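Local coordinates for putative uncharacterized protein (Ustilago maydis, PDB 4GNX) that binds single-stranded DNA as an OB-fold subunit of replication protein A, probably the large one, with a zinc site in its C-terminal domain, at residues C[297-302]-C[349-354]; C[20-25]-C[43-48]; C[309-314]-C[328-333]. All blocks are in the same frame, centred on the assembly; numbering follows the deposited sequence.

Contact 1: C[297-302]-C[349-354]; sequences TVVYIK and NVADAT. With nucleotides of chain G.
Backbone bonds carry most of the join between Thr297-Tyr300 and Asn349-Ala351, which run antiparallel. Thr297 and Ala351 exchange a reciprocal pair, Thr297 N to Ala351 O at 3.0 Å and nearly straight (171°), and Ala351 N to Thr297 O at 3.1 Å. The carbonyl oxygen of Asn349 takes two donors, Val299 N and Tyr300 N, while Asn349 N returns a bond to Tyr300 O at 2.8 Å.

Apolar contacts are modest. Val298 CG2 meets Val350 CG1 at 4.2 Å, beside Phe402. Val299, whose CB points toward the partner strand, touches Ala351 CB with CG2 at 4.1 Å; here Leu94 and Leu9 of another protein chain cover Val299 and Ala351.

DNA contacts come from Tyr300, still paired with Asn349, and from Lys302 beyond it. With CG anti to the backbone N (chi1 -177°), the Tyr300 ring swings out to the nucleotides of chain G. Its OH donates to DT19 OP1 at 2.7 Å, the phosphate oxygen lying at the ring edge. The extended Lys302 carries NZ to DT18 O2 at 3.3 Å.

Val299 and Tyr300 together facing Asn349 make a classic beta bulge, within the DNA-binding sheet of an OB fold.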
loop_
_atom_site.group_PDB
_atom_site.type_symbol
_atom_site.label_atom_id
_atom_site.label_comp_id
_atom_site.label_asym_id
_atom_site.label_seq_id
_atom_site.Cartn_x
_atom_site.Cartn_y
_atom_site.Cartn_z
ATOM N N THR C 297 -8.459 -6.507 8.639
ATOM C CA THR C 297 -9.859 -6.876 8.551
ATOM C C THR C 297 -10.340 -7.245 9.928
ATOM O O THR C 297 -9.674 -8.016 10.630
ATOM C CB THR C 297 -10.074 -8.089 7.638
ATOM O OG1 THR C 297 -9.635 -7.769 6.311
ATOM C CG2 THR C 297 -11.520 -8.466 7.596
ATOM N N VAL C 298 -11.497 -6.710 10.321
ATOM C CA VAL C 298 -12.070 -7.129 11.577
ATOM C C VAL C 298 -12.538 -8.563 11.401
ATOM O O VAL C 298 -13.367 -8.857 10.550
ATOM C CB VAL C 298 -13.191 -6.197 12.095
ATOM C CG1 VAL C 298 -13.894 -6.820 13.293
ATOM C CG2 VAL C 298 -12.616 -4.846 12.491
ATOM N N VAL C 299 -11.964 -9.445 12.209
ATOM C CA VAL C 299 -12.299 -10.866 12.239
ATOM C C VAL C 299 -13.185 -11.240 13.444
ATOM O O VAL C 299 -13.958 -12.193 13.365
ATOM C CB VAL C 299 -10.996 -11.683 12.241
ATOM C CG1 VAL C 299 -11.132 -12.971 13.019
ATOM C CG2 VAL C 299 -10.539 -11.946 10.826
ATOM N N TYR C 300 -13.068 -10.506 14.552
ATOM C CA TYR C 300 -13.853 -10.799 15.763
ATOM C C TYR C 300 -13.993 -9.604 16.696
ATOM O O TYR C 300 -13.035 -8.860 16.914
ATOM C CB TYR C 300 -13.240 -11.967 16.556
ATOM C CG TYR C 300 -14.036 -12.369 17.796
ATOM C CD1 TYR C 300 -15.238 -13.078 17.677
ATOM C CD2 TYR C 300 -13.591 -12.046 19.081
ATOM C CE1 TYR C 300 -15.977 -13.448 18.793
ATOM C CE2 TYR C 300 -14.327 -12.411 20.203
ATOM C CZ TYR C 300 -15.519 -13.111 20.056
ATOM O OH TYR C 300 -16.259 -13.478 21.163
ATOM N N ILE C 301 -15.201 -9.447 17.237
ATOM C CA ILE C 301 -15.473 -8.501 18.325
ATOM C C ILE C 301 -15.919 -9.280 19.546
ATOM O O ILE C 301 -16.806 -10.119 19.460
ATOM C CB ILE C 301 -16.524 -7.456 17.922
ATOM C CG1 ILE C 301 -16.089 -6.777 16.616
ATOM C CG2 ILE C 301 -16.649 -6.408 19.010
ATOM C CD1 ILE C 301 -17.205 -6.444 15.656
ATOM N N LYS C 302 -15.258 -9.034 20.666
ATOM C CA LYS C 302 -15.558 -9.715 21.928
ATOM C C LYS C 302 -16.898 -9.229 22.480
ATOM O O LYS C 302 -17.061 -8.037 22.762
ATOM C CB LYS C 302 -14.430 -9.453 22.917
ATOM C CG LYS C 302 -14.700 -9.853 24.351
ATOM C CD LYS C 302 -13.537 -9.416 25.232
ATOM C CE LYS C 302 -13.476 -10.233 26.508
ATOM N NZ LYS C 302 -12.175 -10.071 27.211
ATOM N N ASN C 349 -10.315 -8.374 17.439
ATOM C CA ASN C 349 -9.238 -9.113 16.785
ATOM C C ASN C 349 -9.187 -8.876 15.263
ATOM O O ASN C 349 -10.132 -9.188 14.530
ATOM C CB ASN C 349 -9.368 -10.611 17.087
ATOM C CG ASN C 349 -8.142 -11.414 16.663
ATOM O OD1 ASN C 349 -8.235 -12.277 15.811
ATOM N ND2 ASN C 349 -6.991 -11.136 17.268
ATOM N N VAL C 350 -8.072 -8.324 14.793
ATOM C CA VAL C 350 -7.914 -7.978 13.385
ATOM C C VAL C 350 -6.794 -8.788 12.777
ATOM O O VAL C 350 -5.822 -9.118 13.459
ATOM C CB VAL C 350 -7.653 -6.463 13.162
ATOM C CG1 VAL C 350 -8.737 -5.626 13.833
ATOM C CG2 VAL C 350 -6.261 -6.046 13.627
ATOM N N ALA C 351 -6.936 -9.109 11.492
ATOM C CA ALA C 351 -5.955 -9.936 10.785
ATOM C C ALA C 351 -5.596 -9.358 9.434
ATOM O O ALA C 351 -6.366 -8.612 8.850
ATOM C CB ALA C 351 -6.482 -11.342 10.612
ATOM N N ASP C 352 -4.398 -9.683 8.972
ATOM C CA ASP C 352 -4.000 -9.478 7.584
ATOM C C ASP C 352 -3.281 -10.743 7.131
ATOM O O ASP C 352 -3.457 -11.799 7.752
ATOM C CB ASP C 352 -3.149 -8.216 7.417
ATOM C CG ASP C 352 -1.775 -8.280 8.146
ATOM O OD1 ASP C 352 -1.402 -9.339 8.732
ATOM O OD2 ASP C 352 -1.058 -7.227 8.116
ATOM N N ALA C 353 -2.464 -10.659 6.080
ATOM C CA ALA C 353 -1.781 -11.859 5.567
ATOM C C ALA C 353 -0.538 -12.250 6.359
ATOM O O ALA C 353 0.037 -13.321 6.129
ATOM C CB ALA C 353 -1.451 -11.718 4.100
ATOM N N THR C 354 -0.130 -11.405 7.302
ATOM C CA THR C 354 1.095 -11.627 8.071
ATOM C C THR C 354 0.813 -12.071 9.503
ATOM O O THR C 354 1.718 -12.450 10.233
ATOM C CB THR C 354 1.965 -10.358 8.091
ATOM O OG1 THR C 354 1.236 -9.269 8.688
ATOM C CG2 THR C 354 2.393 -9.967 6.659
ATOM P P DT G 19 -14.113 -14.358 24.253
ATOM O OP1 DT G 19 -14.502 -13.362 23.226
ATOM O OP2 DT G 19 -14.184 -13.981 25.687
ATOM O "O5'" DT G 19 -15.091 -15.606 24.053
ATOM C "C5'" DT G 19 -14.678 -16.824 23.399
ATOM C "C4'" DT G 19 -14.691 -16.653 21.897
ATOM O "O4'" DT G 19 -13.431 -16.093 21.465
ATOM C "C3'" DT G 19 -14.821 -17.946 21.103
ATOM O "O3'" DT G 19 -15.294 -17.598 19.799
ATOM C "C2'" DT G 19 -13.381 -18.425 21.033
ATOM C "C1'" DT G 19 -12.606 -17.114 20.902
ATOM N N1 DT G 19 -11.293 -17.064 21.587
ATOM C C2 DT G 19 -10.413 -16.075 21.205
ATOM O O2 DT G 19 -10.660 -15.264 20.325
ATOM N N3 DT G 19 -9.222 -16.071 21.893
ATOM C C4 DT G 19 -8.837 -16.935 22.900
ATOM O O4 DT G 19 -7.734 -16.806 23.427
ATOM C C5 DT G 19 -9.811 -17.946 23.253
ATOM C C7 DT G 19 -9.483 -18.926 24.334
ATOM C C6 DT G 19 -10.976 -17.956 22.590
ATOM P P DT G 20 -15.638 -18.674 18.663
ATOM O OP1 DT G 20 -17.113 -18.858 18.672
ATOM O OP2 DT G 20 -14.761 -19.862 18.831
ATOM O "O5'" DT G 20 -15.204 -17.931 17.317
ATOM C "C5'" DT G 20 -15.574 -16.556 17.057
ATOM C "C4'" DT G 20 -15.236 -16.125 15.644
ATOM O "O4'" DT G 20 -13.952 -15.462 15.603
ATOM C "C3'" DT G 20 -15.198 -17.222 14.573
ATOM O "O3'" DT G 20 -16.158 -16.950 13.540
ATOM C "C2'" DT G 20 -13.793 -17.151 13.985
ATOM C "C1'" DT G 20 -13.002 -16.281 14.950
ATOM N N1 DT G 20 -12.252 -17.010 15.991
ATOM C C2 DT G 20 -11.501 -16.280 16.885
ATOM O O2 DT G 20 -11.411 -15.064 16.845
ATOM N N3 DT G 20 -10.849 -17.032 17.830
ATOM C C4 DT G 20 -10.876 -18.408 17.969
ATOM O O4 DT G 20 -10.233 -18.946 18.868
ATOM C C5 DT G 20 -11.690 -19.109 17.001
ATOM C C7 DT G 20 -11.780 -20.601 17.072
ATOM C C6 DT G 20 -12.327 -18.385 16.073
ATOM P P DT G 18 -8.001 -15.422 27.065
ATOM O OP1 DT G 18 -8.449 -16.245 28.220
ATOM O OP2 DT G 18 -6.821 -15.851 26.271
ATOM O "O5'" DT G 18 -9.240 -15.271 26.078
ATOM C "C5'" DT G 18 -10.573 -15.039 26.582
ATOM C "C4'" DT G 18 -11.259 -13.965 25.769
ATOM O "O4'" DT G 18 -10.487 -12.755 25.867
ATOM C "C3'" DT G 18 -11.368 -14.265 24.274
ATOM O "O3'" DT G 18 -12.622 -14.875 23.917
ATOM C "C2'" DT G 18 -11.152 -12.919 23.601
ATOM C "C1'" DT G 18 -10.617 -11.992 24.685
ATOM N N1 DT G 18 -9.307 -11.379 24.410
ATOM C C2 DT G 18 -9.226 -10.008 24.479
ATOM O O2 DT G 18 -10.185 -9.294 24.723
ATOM N N3 DT G 18 -7.974 -9.497 24.244
ATOM C C4 DT G 18 -6.821 -10.205 23.966
ATOM O O4 DT G 18 -5.766 -9.606 23.778
ATOM C C5 DT G 18 -6.976 -11.642 23.922
ATOM C C7 DT G 18 -5.780 -12.492 23.623
ATOM C C6 DT G 18 -8.194 -12.151 24.151
#

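Contact 2: C[20-25]-C[43-48]; sequences ARVTSK and VNLLDD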
loop_
_atom_site.group_PDB
_atom_site.type_symbol
_atom_site.label_atom_id
_atom_site.label_comp_id
_atom_site.label_asym_id
_atom_site.label_seq_id
_atom_site.Cartn_x
_atom_site.Cartn_y
_atom_site.Cartn_z
ATOM N N ALA C 20 26.975 9.549 -20.899
ATOM C CA ALA C 20 25.935 9.853 -19.906
ATOM C C ALA C 20 26.454 10.637 -18.697
ATOM O O ALA C 20 27.635 10.502 -18.331
ATOM C CB ALA C 20 25.289 8.563 -19.446
ATOM N N ARG C 21 25.595 11.449 -18.066
ATOM C CA ARG C 21 26.017 12.063 -16.803
ATOM C C ARG C 21 25.440 11.367 -15.595
ATOM O O ARG C 21 24.295 10.937 -15.612
ATOM C CB ARG C 21 25.835 13.590 -16.744
ATOM C CG ARG C 21 24.467 14.098 -16.344
ATOM C CD ARG C 21 24.514 15.472 -15.674
ATOM N NE ARG C 21 25.557 16.390 -16.150
ATOM C CZ ARG C 21 25.567 16.989 -17.339
ATOM N NH1 ARG C 21 24.606 16.751 -18.226
ATOM N NH2 ARG C 21 26.559 17.817 -17.652
ATOM N N VAL C 22 26.263 11.241 -14.560
ATOM C CA VAL C 22 25.850 10.633 -13.306
ATOM C C VAL C 22 24.948 11.605 -12.578
ATOM O O VAL C 22 25.375 12.682 -12.207
ATOM C CB VAL C 22 27.039 10.320 -12.387
ATOM C CG1 VAL C 22 26.528 9.685 -11.108
ATOM C CG2 VAL C 22 28.046 9.407 -13.077
ATOM N N THR C 23 23.692 11.219 -12.386
ATOM C CA THR C 23 22.758 12.061 -11.667
ATOM C C THR C 23 22.749 11.752 -10.182
ATOM O O THR C 23 22.494 12.647 -9.385
ATOM C CB THR C 23 21.349 11.889 -12.185
ATOM O OG1 THR C 23 20.978 10.523 -12.015
ATOM C CG2 THR C 23 21.289 12.271 -13.643
ATOM N N SER C 24 23.002 10.497 -9.803
ATOM C CA SER C 24 23.130 10.145 -8.385
ATOM C C SER C 24 23.948 8.896 -8.183
ATOM O O SER C 24 24.057 8.052 -9.072
ATOM C CB SER C 24 21.770 9.919 -7.750
ATOM O OG SER C 24 21.262 8.672 -8.177
ATOM N N LYS C 25 24.482 8.763 -6.984
ATOM C CA LYS C 25 25.419 7.709 -6.661
ATOM C C LYS C 25 25.119 7.206 -5.262
ATOM O O LYS C 25 24.891 7.983 -4.344
ATOM C CB LYS C 25 26.849 8.262 -6.741
ATOM C CG LYS C 25 27.965 7.284 -6.374
ATOM C CD LYS C 25 29.325 7.684 -6.965
ATOM C CE LYS C 25 30.228 8.387 -5.959
ATOM N NZ LYS C 25 31.683 8.200 -6.225
ATOM N N VAL C 43 24.951 3.754 -9.461
ATOM C CA VAL C 43 24.929 5.078 -10.000
ATOM C C VAL C 43 23.727 5.161 -10.928
ATOM O O VAL C 43 23.347 4.157 -11.558
ATOM C CB VAL C 43 26.234 5.285 -10.782
ATOM C CG1 VAL C 43 25.981 5.804 -12.193
ATOM C CG2 VAL C 43 27.201 6.158 -9.998
ATOM N N ASN C 44 23.107 6.330 -10.994
ATOM C CA ASN C 44 22.070 6.541 -11.982
ATOM C C ASN C 44 22.634 7.393 -13.099
ATOM O O ASN C 44 23.461 8.282 -12.857
ATOM C CB ASN C 44 20.801 7.150 -11.368
ATOM C CG ASN C 44 19.931 6.118 -10.650
ATOM O OD1 ASN C 44 20.306 4.956 -10.493
ATOM N ND2 ASN C 44 18.754 6.546 -10.201
ATOM N N LEU C 45 22.199 7.109 -14.325
ATOM C CA LEU C 45 22.752 7.747 -15.526
ATOM C C LEU C 45 21.664 8.309 -16.430
ATOM O O LEU C 45 20.598 7.706 -16.578
ATOM C CB LEU C 45 23.579 6.738 -16.316
ATOM C CG LEU C 45 24.726 6.083 -15.569
ATOM C CD1 LEU C 45 25.180 4.876 -16.345
ATOM C CD2 LEU C 45 25.858 7.078 -15.419
ATOM N N LEU C 46 21.967 9.440 -17.055
ATOM C CA LEU C 46 21.006 10.181 -17.854
ATOM C C LEU C 46 21.585 10.662 -19.187
ATOM O O LEU C 46 22.728 11.131 -19.246
ATOM C CB LEU C 46 20.536 11.405 -17.064
ATOM C CG LEU C 46 19.789 12.488 -17.851
ATOM C CD1 LEU C 46 18.320 12.102 -18.027
ATOM C CD2 LEU C 46 19.947 13.844 -17.177
ATOM N N ASP C 47 20.785 10.550 -20.244
ATOM C CA ASP C 47 21.064 11.253 -21.492
ATOM C C ASP C 47 19.772 11.703 -22.191
ATOM O O ASP C 47 18.678 11.596 -21.616
ATOM C CB ASP C 47 21.998 10.437 -22.419
ATOM C CG ASP C 47 21.338 9.186 -23.016
ATOM O OD1 ASP C 47 20.101 9.040 -22.979
ATOM O OD2 ASP C 47 22.077 8.335 -23.548
ATOM N N ASP C 48 19.916 12.212 -23.417
ATOM C CA ASP C 48 18.796 12.619 -24.281
ATOM C C ASP C 48 17.707 11.565 -24.371
ATOM O O ASP C 48 16.525 11.897 -24.393
ATOM C CB ASP C 48 19.282 12.890 -25.703
ATOM C CG ASP C 48 20.751 13.277 -25.764
ATOM O OD1 ASP C 48 21.545 12.804 -24.907
ATOM O OD2 ASP C 48 21.113 14.048 -26.687
#
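Val22 sits in the middle of the apolar layer, its two methyls divided between two neighbours on the adjacent strand. CG1 packs on Val43 CG2 at 3.8 Å, the two side chains crossing at about a right angle, and CG2 meets Leu45 CD2 at 4.0 Å. The division follows from the first torsion: CG1 lies anti to the backbone N (chi1 -180°) and CG2 beside it. Ala20 CB extends the layer at one end by touching Leu45 CB, and at the other the aliphatic part of Lys25 passes Val43, CG to CG2 at 3.9 Å. Tyr74 and Ile76, from strand 73-77, lie against Val22 and Leu45 on this same face.

Strands 17-30 and 39-46 form the beta hairpin that opens this OB fold. Arg21 and Leu46 pair through two backbone bonds, each 3.1 Å long (Arg21 N to Leu46 O, Leu46 N to Arg21 O). Thr23 N donates to Asn44 O at 3.0 Å from 38° above the carbonyl plane, and Asn44 N closes the set on Ser24 O at 2.7 Å.

On the other face Thr23 CG2 leans on Leu46 CB at 3.6 Å, while Thr23 OG1, set between the backbone N and the carbonyl carbon (chi1 60°), stays over Asn44 and adds a weak bond to its O. The charged ends find their partners elsewhere: Arg21 NE donates to Asn71 O, and Lys25 NZ bonds to Tyr65 O and Leu68 O while making a cation-pi contact with Tyr65. Thr23 O accepts from Thr221 OG1, in the neighbouring OB domain.

Contact 3: C[309-314]-C[328-333]; sequences TACASE and WRCEKC. With ZN (zinc ion), chain I.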
loop_
_atom_site.group_PDB
_atom_site.type_symbol
_atom_site.label_atom_id
_atom_site.label_comp_id
_atom_site.label_asym_id
_atom_site.label_seq_id
_atom_site.Cartn_x
_atom_site.Cartn_y
_atom_site.Cartn_z
ATOM N N THR C 309 -21.309 0.937 31.754
ATOM C CA THR C 309 -22.257 1.976 32.155
ATOM C C THR C 309 -21.493 3.189 32.682
ATOM O O THR C 309 -20.760 3.090 33.664
ATOM C CB THR C 309 -23.220 1.480 33.256
ATOM O OG1 THR C 309 -22.462 1.130 34.423
ATOM C CG2 THR C 309 -24.016 0.272 32.797
ATOM N N ALA C 310 -21.691 4.332 32.029
ATOM C CA ALA C 310 -20.901 5.550 32.289
ATOM C C ALA C 310 -21.696 6.748 32.828
ATOM O O ALA C 310 -22.925 6.798 32.717
ATOM C CB ALA C 310 -20.119 5.941 31.033
ATOM N N CYS C 311 -20.971 7.720 33.387
ATOM C CA CYS C 311 -21.558 8.862 34.090
ATOM C C CYS C 311 -22.276 9.815 33.158
ATOM O O CYS C 311 -21.740 10.181 32.109
ATOM C CB CYS C 311 -20.460 9.612 34.836
ATOM S SG CYS C 311 -20.904 11.186 35.628
ATOM N N ALA C 312 -23.476 10.232 33.561
ATOM C CA ALA C 312 -24.305 11.131 32.750
ATOM C C ALA C 312 -23.918 12.620 32.852
ATOM O O ALA C 312 -24.662 13.498 32.404
ATOM C CB ALA C 312 -25.780 10.918 33.066
ATOM N N SER C 313 -22.746 12.900 33.424
ATOM C CA SER C 313 -22.254 14.274 33.518
ATOM C C SER C 313 -21.671 14.699 32.194
ATOM O O SER C 313 -20.987 13.916 31.530
ATOM C CB SER C 313 -21.179 14.426 34.600
ATOM O OG SER C 313 -21.743 14.676 35.876
ATOM N N GLU C 314 -21.956 15.943 31.821
ATOM C CA GLU C 314 -21.315 16.595 30.687
ATOM C C GLU C 314 -19.796 16.515 30.851
ATOM O O GLU C 314 -19.257 16.859 31.911
ATOM C CB GLU C 314 -21.792 18.056 30.577
ATOM C CG GLU C 314 -21.013 18.945 29.608
ATOM C CD GLU C 314 -21.021 18.440 28.171
ATOM O OE1 GLU C 314 -21.897 17.616 27.817
ATOM O OE2 GLU C 314 -20.144 18.874 27.387
ATOM N N TRP C 328 -27.668 4.883 39.739
ATOM C CA TRP C 328 -26.299 4.823 39.252
ATOM C C TRP C 328 -25.450 5.936 39.808
ATOM O O TRP C 328 -25.680 7.105 39.484
ATOM C CB TRP C 328 -26.286 4.809 37.732
ATOM C CG TRP C 328 -26.866 3.523 37.212
ATOM C CD1 TRP C 328 -28.180 3.269 36.846
ATOM C CD2 TRP C 328 -26.173 2.255 37.038
ATOM N NE1 TRP C 328 -28.333 1.976 36.446
ATOM C CE2 TRP C 328 -27.168 1.313 36.538
ATOM C CE3 TRP C 328 -24.864 1.830 37.208
ATOM C CZ2 TRP C 328 -26.849 0.002 36.237
ATOM C CZ3 TRP C 328 -24.558 0.507 36.901
ATOM C CH2 TRP C 328 -25.531 -0.383 36.425
ATOM N N ARG C 329 -24.466 5.578 40.647
ATOM C CA ARG C 329 -23.568 6.563 41.268
ATOM C C ARG C 329 -22.189 6.747 40.586
ATOM O O ARG C 329 -21.477 5.762 40.328
ATOM C CB ARG C 329 -23.397 6.294 42.776
ATOM C CG ARG C 329 -22.414 7.250 43.446
ATOM C CD ARG C 329 -22.655 7.451 44.934
ATOM N NE ARG C 329 -22.060 8.718 45.400
ATOM C CZ ARG C 329 -20.816 8.857 45.868
ATOM N NH1 ARG C 329 -20.000 7.811 45.964
ATOM N NH2 ARG C 329 -20.378 10.048 46.247
ATOM N N CYS C 330 -21.830 8.015 40.324
ATOM C CA CYS C 330 -20.471 8.406 39.928
ATOM C C CYS C 330 -19.673 8.854 41.144
ATOM O O CYS C 330 -20.197 9.568 42.000
ATOM C CB CYS C 330 -20.488 9.547 38.897
ATOM S SG CYS C 330 -18.831 10.023 38.315
ATOM N N GLU C 331 -18.405 8.452 41.214
ATOM C CA GLU C 331 -17.521 8.890 42.305
ATOM C C GLU C 331 -17.042 10.327 42.096
ATOM O O GLU C 331 -17.330 11.203 42.910
ATOM C CB GLU C 331 -16.308 7.953 42.475
ATOM C CG GLU C 331 -16.610 6.558 43.004
ATOM C CD GLU C 331 -17.592 6.570 44.155
ATOM O OE1 GLU C 331 -18.813 6.648 43.899
ATOM O OE2 GLU C 331 -17.144 6.494 45.317
ATOM N N LYS C 332 -16.320 10.538 40.991
ATOM C CA LYS C 332 -15.711 11.824 40.639
ATOM C C LYS C 332 -16.690 12.975 40.788
ATOM O O LYS C 332 -16.398 13.969 41.485
ATOM C CB LYS C 332 -15.175 11.808 39.195
ATOM C CG LYS C 332 -14.489 13.101 38.752
ATOM C CD LYS C 332 -15.108 13.651 37.471
ATOM C CE LYS C 332 -14.192 14.633 36.754
ATOM N NZ LYS C 332 -13.063 13.962 36.049
ATOM N N CYS C 333 -17.837 12.857 40.119
ATOM C CA CYS C 333 -18.816 13.931 40.176
ATOM C C CYS C 333 -19.835 13.747 41.313
ATOM O O CYS C 333 -20.736 14.572 41.486
ATOM C CB CYS C 333 -19.427 14.256 38.801
ATOM S SG CYS C 333 -20.322 12.949 37.965
HETATM ZN ZN ZN I . -18.878 11.664 36.634
#
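Cys311 from one segment and Cys330 and Cys333 from the other point their sulfurs at a single zinc ion. Cys311 SG binds the zinc at 2.3 Å and Cys333 SG at 2.4 Å, with Cys330 SG at much the same range; Cys316 completes the four-sulfur site. Cys311 and Cys330 both hold SG anti to the backbone N, and Cys311 CB lies 4.1 Å from Cys330 CB. Cys333 turns its SG between backbone N and carbonyl carbon instead (chi1 61°), which folds the sulfur back toward the metal after the tight Cys330-Cys333 turn. That turn carries a nearly straight bond of its own, Cys333 N to Cys330 SG, 3.5 Å and 172°.

Ser313 lies alongside Cys333, its OG next to Cys333 SG and hydrogen-bonded to Tyr337 OH.

Away from the metal, Thr309 and Trp328 cross at about a right angle. Thr309 CG2 sits over one face of the indole, 4.0 Å from Trp328 CH2, and Thr309 OG1 also approaches the six-membered ring, while making a weak hydrogen bond to Val320 O.

With no hydrogen bonds running directly between the segments, the zinc is the main bridge that joins them. Cysteines bound in this way are probably thiolates, and the N-H directed at Cys330 SG would offset part of the negative charge gathered there, as in other CxxC zinc turns.

In the fold
Contacts 1 and 3 belong to one OB domain and share strand 290-310: contact 1 uses its middle, where it pairs with strand 341-352, and contact 3 its far end, where the chain departs for the zinc site before returning into strand 341-352. Their centres are 33 Å apart, with about 13 Å between nearest atoms. Contact 2 pairs the opening strands of another OB domain, its centre 46 Å from that of contact 1 and 68 Å from that of contact 3. All three relate to the DNA differently: contact 1 touches it, while the nearest atoms of contacts 3 and 2 are about 5 Å and 8 Å from bound nucleic acid.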